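Local coordinates for hypothetical protein MTH1187 (Methanothermobacter thermautotrophicus, PDB 1LXN) that is of unknown function but, as a homotetrameric member of the thiamine-binding protein family, may bind thiamine or a related small molecule, at residues Met1-Thr13 / Ser69-Arg81. Sequence-based numbering, arbitrary orientation.
Sequences MITAELTVIPLGT and SDRVYTTLKIDDR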
loop_
_atom_site.group_PDB
_atom_site.type_symbol
_atom_site.label_atom_id
_atom_site.label_comp_id
_atom_site.label_asym_id
_atom_site.label_seq_id
_atom_site.Cartn_x
_atom_site.Cartn_y
_atom_site.Cartn_z
HETATM N N MSE A 1 8.900 -12.818 -3.065
HETATM C CA MSE A 1 9.048 -11.517 -2.341
HETATM C C MSE A 1 8.858 -10.288 -3.228
HETATM O O MSE A 1 9.791 -9.839 -3.895
HETATM C CB MSE A 1 10.422 -11.433 -1.675
HETATM C CG MSE A 1 10.679 -10.097 -0.993
HETATM SE SE MSE A 1 9.228 -9.604 0.197
HETATM C CE MSE A 1 9.746 -10.646 1.752
ATOM N N ILE A 2 7.650 -9.738 -3.221
ATOM C CA ILE A 2 7.338 -8.555 -4.020
ATOM C C ILE A 2 7.200 -7.334 -3.103
ATOM O O ILE A 2 6.586 -7.420 -2.036
ATOM C CB ILE A 2 6.000 -8.746 -4.789
ATOM C CG1 ILE A 2 6.063 -10.011 -5.644
ATOM C CG2 ILE A 2 5.718 -7.543 -5.668
ATOM C CD1 ILE A 2 4.753 -10.347 -6.355
ATOM N N THR A 3 7.786 -6.209 -3.504
ATOM C CA THR A 3 7.667 -4.980 -2.715
ATOM C C THR A 3 6.807 -3.990 -3.492
ATOM O O THR A 3 6.848 -3.936 -4.725
ATOM C CB THR A 3 9.041 -4.317 -2.412
ATOM O OG1 THR A 3 9.776 -4.140 -3.631
ATOM C CG2 THR A 3 9.843 -5.165 -1.426
ATOM N N ALA A 4 6.028 -3.199 -2.769
ATOM C CA ALA A 4 5.150 -2.243 -3.416
ATOM C C ALA A 4 4.782 -1.101 -2.491
ATOM O O ALA A 4 5.083 -1.125 -1.298
ATOM C CB ALA A 4 3.875 -2.957 -3.884
ATOM N N GLU A 5 4.130 -0.099 -3.063
ATOM C CA GLU A 5 3.658 1.047 -2.307
ATOM C C GLU A 5 2.252 1.363 -2.779
ATOM O O GLU A 5 1.975 1.374 -3.980
ATOM C CB GLU A 5 4.550 2.272 -2.512
ATOM C CG GLU A 5 4.006 3.490 -1.789
ATOM C CD GLU A 5 4.995 4.633 -1.717
ATOM O OE1 GLU A 5 4.643 5.674 -1.123
ATOM O OE2 GLU A 5 6.117 4.494 -2.251
ATOM N N LEU A 6 1.367 1.631 -1.829
ATOM C CA LEU A 6 -0.018 1.927 -2.147
ATOM C C LEU A 6 -0.505 3.210 -1.493
ATOM O O LEU A 6 -0.267 3.439 -0.307
ATOM C CB LEU A 6 -0.903 0.771 -1.680
ATOM C CG LEU A 6 -2.407 1.029 -1.751
ATOM C CD1 LEU A 6 -2.868 1.039 -3.210
ATOM C CD2 LEU A 6 -3.133 -0.047 -0.952
ATOM N N THR A 7 -1.181 4.046 -2.275
ATOM C CA THR A 7 -1.751 5.275 -1.747
ATOM C C THR A 7 -3.185 5.322 -2.263
ATOM O O THR A 7 -3.422 5.256 -3.472
ATOM C CB THR A 7 -1.006 6.545 -2.231
ATOM O OG1 THR A 7 -1.388 6.834 -3.580
ATOM C CG2 THR A 7 0.507 6.339 -2.184
ATOM N N VAL A 8 -4.138 5.384 -1.342
ATOM C CA VAL A 8 -5.547 5.462 -1.694
ATOM C C VAL A 8 -5.955 6.858 -1.249
ATOM O O VAL A 8 -5.948 7.157 -0.059
ATOM C CB VAL A 8 -6.379 4.408 -0.937
ATOM C CG1 VAL A 8 -7.827 4.450 -1.412
ATOM C CG2 VAL A 8 -5.789 3.022 -1.157
ATOM N N ILE A 9 -6.297 7.713 -2.205
ATOM C CA ILE A 9 -6.653 9.089 -1.891
ATOM C C ILE A 9 -8.080 9.449 -2.286
ATOM O O ILE A 9 -8.406 9.528 -3.464
ATOM C CB ILE A 9 -5.684 10.073 -2.597
ATOM C CG1 ILE A 9 -4.231 9.678 -2.305
ATOM C CG2 ILE A 9 -5.945 11.496 -2.127
ATOM C CD1 ILE A 9 -3.191 10.545 -3.006
ATOM N N PRO A 10 -8.958 9.650 -1.297
ATOM C CA PRO A 10 -10.341 10.009 -1.626
ATOM C C PRO A 10 -10.358 11.474 -2.046
ATOM O O PRO A 10 -9.646 12.294 -1.468
ATOM C CB PRO A 10 -11.083 9.757 -0.314
ATOM C CG PRO A 10 -10.031 10.064 0.729
ATOM C CD PRO A 10 -8.786 9.423 0.150
ATOM N N LEU A 11 -11.153 11.790 -3.063
ATOM C CA LEU A 11 -11.255 13.154 -3.574
ATOM C C LEU A 11 -12.649 13.751 -3.323
ATOM O O LEU A 11 -13.646 13.034 -3.319
ATOM C CB LEU A 11 -10.954 13.153 -5.076
ATOM C CG LEU A 11 -9.641 12.490 -5.518
ATOM C CD1 LEU A 11 -9.516 12.560 -7.036
ATOM C CD2 LEU A 11 -8.460 13.199 -4.859
ATOM N N GLY A 12 -12.713 15.065 -3.123
ATOM C CA GLY A 12 -13.987 15.718 -2.871
ATOM C C GLY A 12 -14.537 15.356 -1.502
ATOM O O GLY A 12 -15.745 15.276 -1.302
ATOM N N THR A 13 -13.626 15.158 -0.558
ATOM C CA THR A 13 -13.940 14.767 0.813
ATOM C C THR A 13 -14.471 15.903 1.709
ATOM O O THR A 13 -15.092 15.649 2.743
ATOM C CB THR A 13 -12.661 14.112 1.430
ATOM O OG1 THR A 13 -12.669 12.707 1.136
ATOM C CG2 THR A 13 -12.565 14.329 2.915
ATOM N N SER A 69 -16.510 7.787 0.425
ATOM C CA SER A 69 -15.961 8.602 -0.655
ATOM C C SER A 69 -16.606 8.277 -1.997
ATOM O O SER A 69 -16.800 7.108 -2.334
ATOM C CB SER A 69 -14.452 8.405 -0.762
ATOM O OG SER A 69 -13.920 9.258 -1.759
ATOM N N ASP A 70 -16.933 9.319 -2.756
ATOM C CA ASP A 70 -17.551 9.160 -4.069
ATOM C C ASP A 70 -16.531 9.168 -5.205
ATOM O O ASP A 70 -16.890 8.983 -6.374
ATOM C CB ASP A 70 -18.583 10.262 -4.303
ATOM C CG ASP A 70 -19.917 9.961 -3.640
ATOM O OD1 ASP A 70 -20.678 10.919 -3.385
ATOM O OD2 ASP A 70 -20.212 8.771 -3.393
ATOM N N ARG A 71 -15.266 9.401 -4.868
ATOM C CA ARG A 71 -14.207 9.409 -5.870
ATOM C C ARG A 71 -12.873 9.047 -5.232
ATOM O O ARG A 71 -12.355 9.776 -4.387
ATOM C CB ARG A 71 -14.109 10.778 -6.551
ATOM C CG ARG A 71 -13.143 10.791 -7.733
ATOM C CD ARG A 71 -13.115 12.126 -8.451
ATOM N NE ARG A 71 -12.234 12.087 -9.620
ATOM C CZ ARG A 71 -12.080 13.093 -10.483
ATOM N NH1 ARG A 71 -12.753 14.226 -10.316
ATOM N NH2 ARG A 71 -11.250 12.968 -11.517
ATOM N N VAL A 72 -12.321 7.912 -5.638
ATOM C CA VAL A 72 -11.055 7.463 -5.088
ATOM C C VAL A 72 -9.953 7.402 -6.141
ATOM O O VAL A 72 -10.122 6.829 -7.224
ATOM C CB VAL A 72 -11.214 6.085 -4.407
ATOM C CG1 VAL A 72 -9.929 5.694 -3.710
ATOM C CG2 VAL A 72 -12.360 6.141 -3.398
ATOM N N TYR A 73 -8.824 8.020 -5.809
ATOM C CA TYR A 73 -7.663 8.066 -6.679
ATOM C C TYR A 73 -6.611 7.166 -6.048
ATOM O O TYR A 73 -6.005 7.522 -5.031
ATOM C CB TYR A 73 -7.132 9.491 -6.768
ATOM C CG TYR A 73 -5.988 9.649 -7.742
ATOM C CD1 TYR A 73 -6.213 9.630 -9.120
ATOM C CD2 TYR A 73 -4.682 9.821 -7.289
ATOM C CE1 TYR A 73 -5.162 9.783 -10.015
ATOM C CE2 TYR A 73 -3.626 9.972 -8.180
ATOM C CZ TYR A 73 -3.873 9.954 -9.535
ATOM O OH TYR A 73 -2.830 10.122 -10.412
ATOM N N THR A 74 -6.392 6.004 -6.652
ATOM C CA THR A 74 -5.446 5.043 -6.112
ATOM C C THR A 74 -4.204 4.836 -6.961
ATOM O O THR A 74 -4.271 4.713 -8.192
ATOM C CB THR A 74 -6.146 3.688 -5.877
ATOM O OG1 THR A 74 -7.130 3.850 -4.853
ATOM C CG2 THR A 74 -5.154 2.618 -5.450
ATOM N N THR A 75 -3.067 4.791 -6.280
ATOM C CA THR A 75 -1.784 4.602 -6.929
ATOM C C THR A 75 -1.086 3.376 -6.343
ATOM O O THR A 75 -1.055 3.179 -5.128
ATOM C CB THR A 75 -0.885 5.850 -6.737
ATOM O OG1 THR A 75 -1.494 6.979 -7.379
ATOM C CG2 THR A 75 0.493 5.620 -7.337
ATOM N N LEU A 76 -0.542 2.550 -7.225
ATOM C CA LEU A 76 0.167 1.353 -6.812
ATOM C C LEU A 76 1.469 1.251 -7.593
ATOM O O LEU A 76 1.471 1.333 -8.818
ATOM C CB LEU A 76 -0.682 0.110 -7.085
ATOM C CG LEU A 76 -0.004 -1.239 -6.827
ATOM C CD1 LEU A 76 0.230 -1.421 -5.336
ATOM C CD2 LEU A 76 -0.872 -2.369 -7.376
ATOM N N LYS A 77 2.574 1.098 -6.874
ATOM C CA LYS A 77 3.880 0.937 -7.493
ATOM C C LYS A 77 4.336 -0.455 -7.098
ATOM O O LYS A 77 4.310 -0.808 -5.921
ATOM C CB LYS A 77 4.895 1.951 -6.960
ATOM C CG LYS A 77 4.593 3.403 -7.258
ATOM C CD LYS A 77 5.791 4.292 -6.899
ATOM C CE LYS A 77 6.278 4.056 -5.466
ATOM N NZ LYS A 77 7.462 4.894 -5.097
ATOM N N ILE A 78 4.749 -1.245 -8.079
ATOM C CA ILE A 78 5.213 -2.595 -7.818
ATOM C C ILE A 78 6.656 -2.781 -8.275
ATOM O O ILE A 78 7.009 -2.463 -9.416
ATOM C CB ILE A 78 4.348 -3.648 -8.558
ATOM C CG1 ILE A 78 2.870 -3.468 -8.213
ATOM C CG2 ILE A 78 4.804 -5.050 -8.174
ATOM C CD1 ILE A 78 1.955 -4.424 -8.957
ATOM N N ASP A 79 7.491 -3.282 -7.375
ATOM C CA ASP A 79 8.884 -3.564 -7.696
ATOM C C ASP A 79 8.984 -5.083 -7.571
ATOM O O ASP A 79 9.081 -5.619 -6.476
ATOM C CB ASP A 79 9.828 -2.886 -6.699
ATOM C CG ASP A 79 11.301 -3.106 -7.045
ATOM O OD1 ASP A 79 12.167 -2.718 -6.237
ATOM O OD2 ASP A 79 11.595 -3.662 -8.125
ATOM N N ASP A 80 8.939 -5.771 -8.701
ATOM C CA ASP A 80 8.987 -7.225 -8.706
ATOM C C ASP A 80 10.345 -7.712 -9.195
ATOM O O ASP A 80 10.608 -7.731 -10.396
ATOM C CB ASP A 80 7.870 -7.755 -9.609
ATOM C CG ASP A 80 7.671 -9.254 -9.489
ATOM O OD1 ASP A 80 8.410 -9.908 -8.719
ATOM O OD2 ASP A 80 6.766 -9.776 -10.180
ATOM N N ARG A 81 11.207 -8.099 -8.259
ATOM C CA ARG A 81 12.538 -8.570 -8.618
ATOM C C ARG A 81 12.625 -10.084 -8.462
ATOM O O ARG A 81 12.491 -10.618 -7.359
ATOM C CB ARG A 81 13.598 -7.880 -7.753
ATOM C CG ARG A 81 15.020 -8.185 -8.195
ATOM C CD ARG A 81 16.044 -7.354 -7.448
ATOM N NE ARG A 81 17.391 -7.600 -7.952
ATOM C CZ ARG A 81 18.499 -7.076 -7.436
ATOM N NH1 ARG A 81 18.433 -6.259 -6.390
ATOM N NH2 ARG A 81 19.681 -7.389 -7.958
HETATM O O HOH W 1 10.632 -7.904 -5.486
HETATM O O HOH W 2 -3.225 8.020 -5.162
HETATM O O HOH W 3 -15.569 12.030 -1.919
#
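Leu11 CD1 lies obliquely beside the Arg71 guanidinium, 3.8 Å from Arg71 NE, and the same methyl also touches Tyr73 CB; the tyrosine ring itself leads away from strand 2-10. The Glu5 carboxylate runs alongside Lys77 and receives Lys77 NZ on OE2 at 3.2 Å, a salt bridge whose hydrogen bond is weak. Glu5 is extended, whereas Lys77 bends at chi3 (-52°), which turns its ammonium end back to the carboxylate. Between strands 2-10 and 72-79 the peptide groups give a worked example of antiparallel pairing: Thr3-Asp79, Glu5-Lys77, Thr7-Thr75 and Ile9-Tyr73 are the hydrogen-bonded pairs, each closed by two N-H...O bonds, and Leu11 N extends the ladder to Arg71 O. Not all are equally aligned: Thr75 N reaches Thr7 O at 2.9 Å almost along the carbonyl direction, but Ile9 N sits above the plane of the Tyr73 carbonyl.

On the face of these pairs, Thr7 and Thr75 lie side by side, Thr7 OG1 3.3 Å from Thr75 CB, and one water joins both threonine hydroxyls to Tyr73 O. The non-hydrogen-bonded pairs, Ala4-Ile78, Leu6-Leu76, Val8-Thr74 and Pro10-Val72, face the other way, and there side chains also meet diagonally. Val8 CG1, anti to the backbone N (chi1 -176°), makes a tight 3.4 Å contact with Val72 CG1; Leu6 CD1 meets Thr74 CG2 at 3.6 Å.

This face packs on helix 50-66, Leu6 on Ala60, Val8 on Val64 and Val72 on Leu65, and Thr74 OG1 is hydrogen-bonded to His61 ND1; Pro10 and Ser69 rest on Tyr21 of helix 19-29. Across the opposite face, Lys91 of helix 88-98 bridges to Asp79. In this ferredoxin-like antiparallel sheet, strand 2-10 runs between strand 42-47 and the edge strand 72-79.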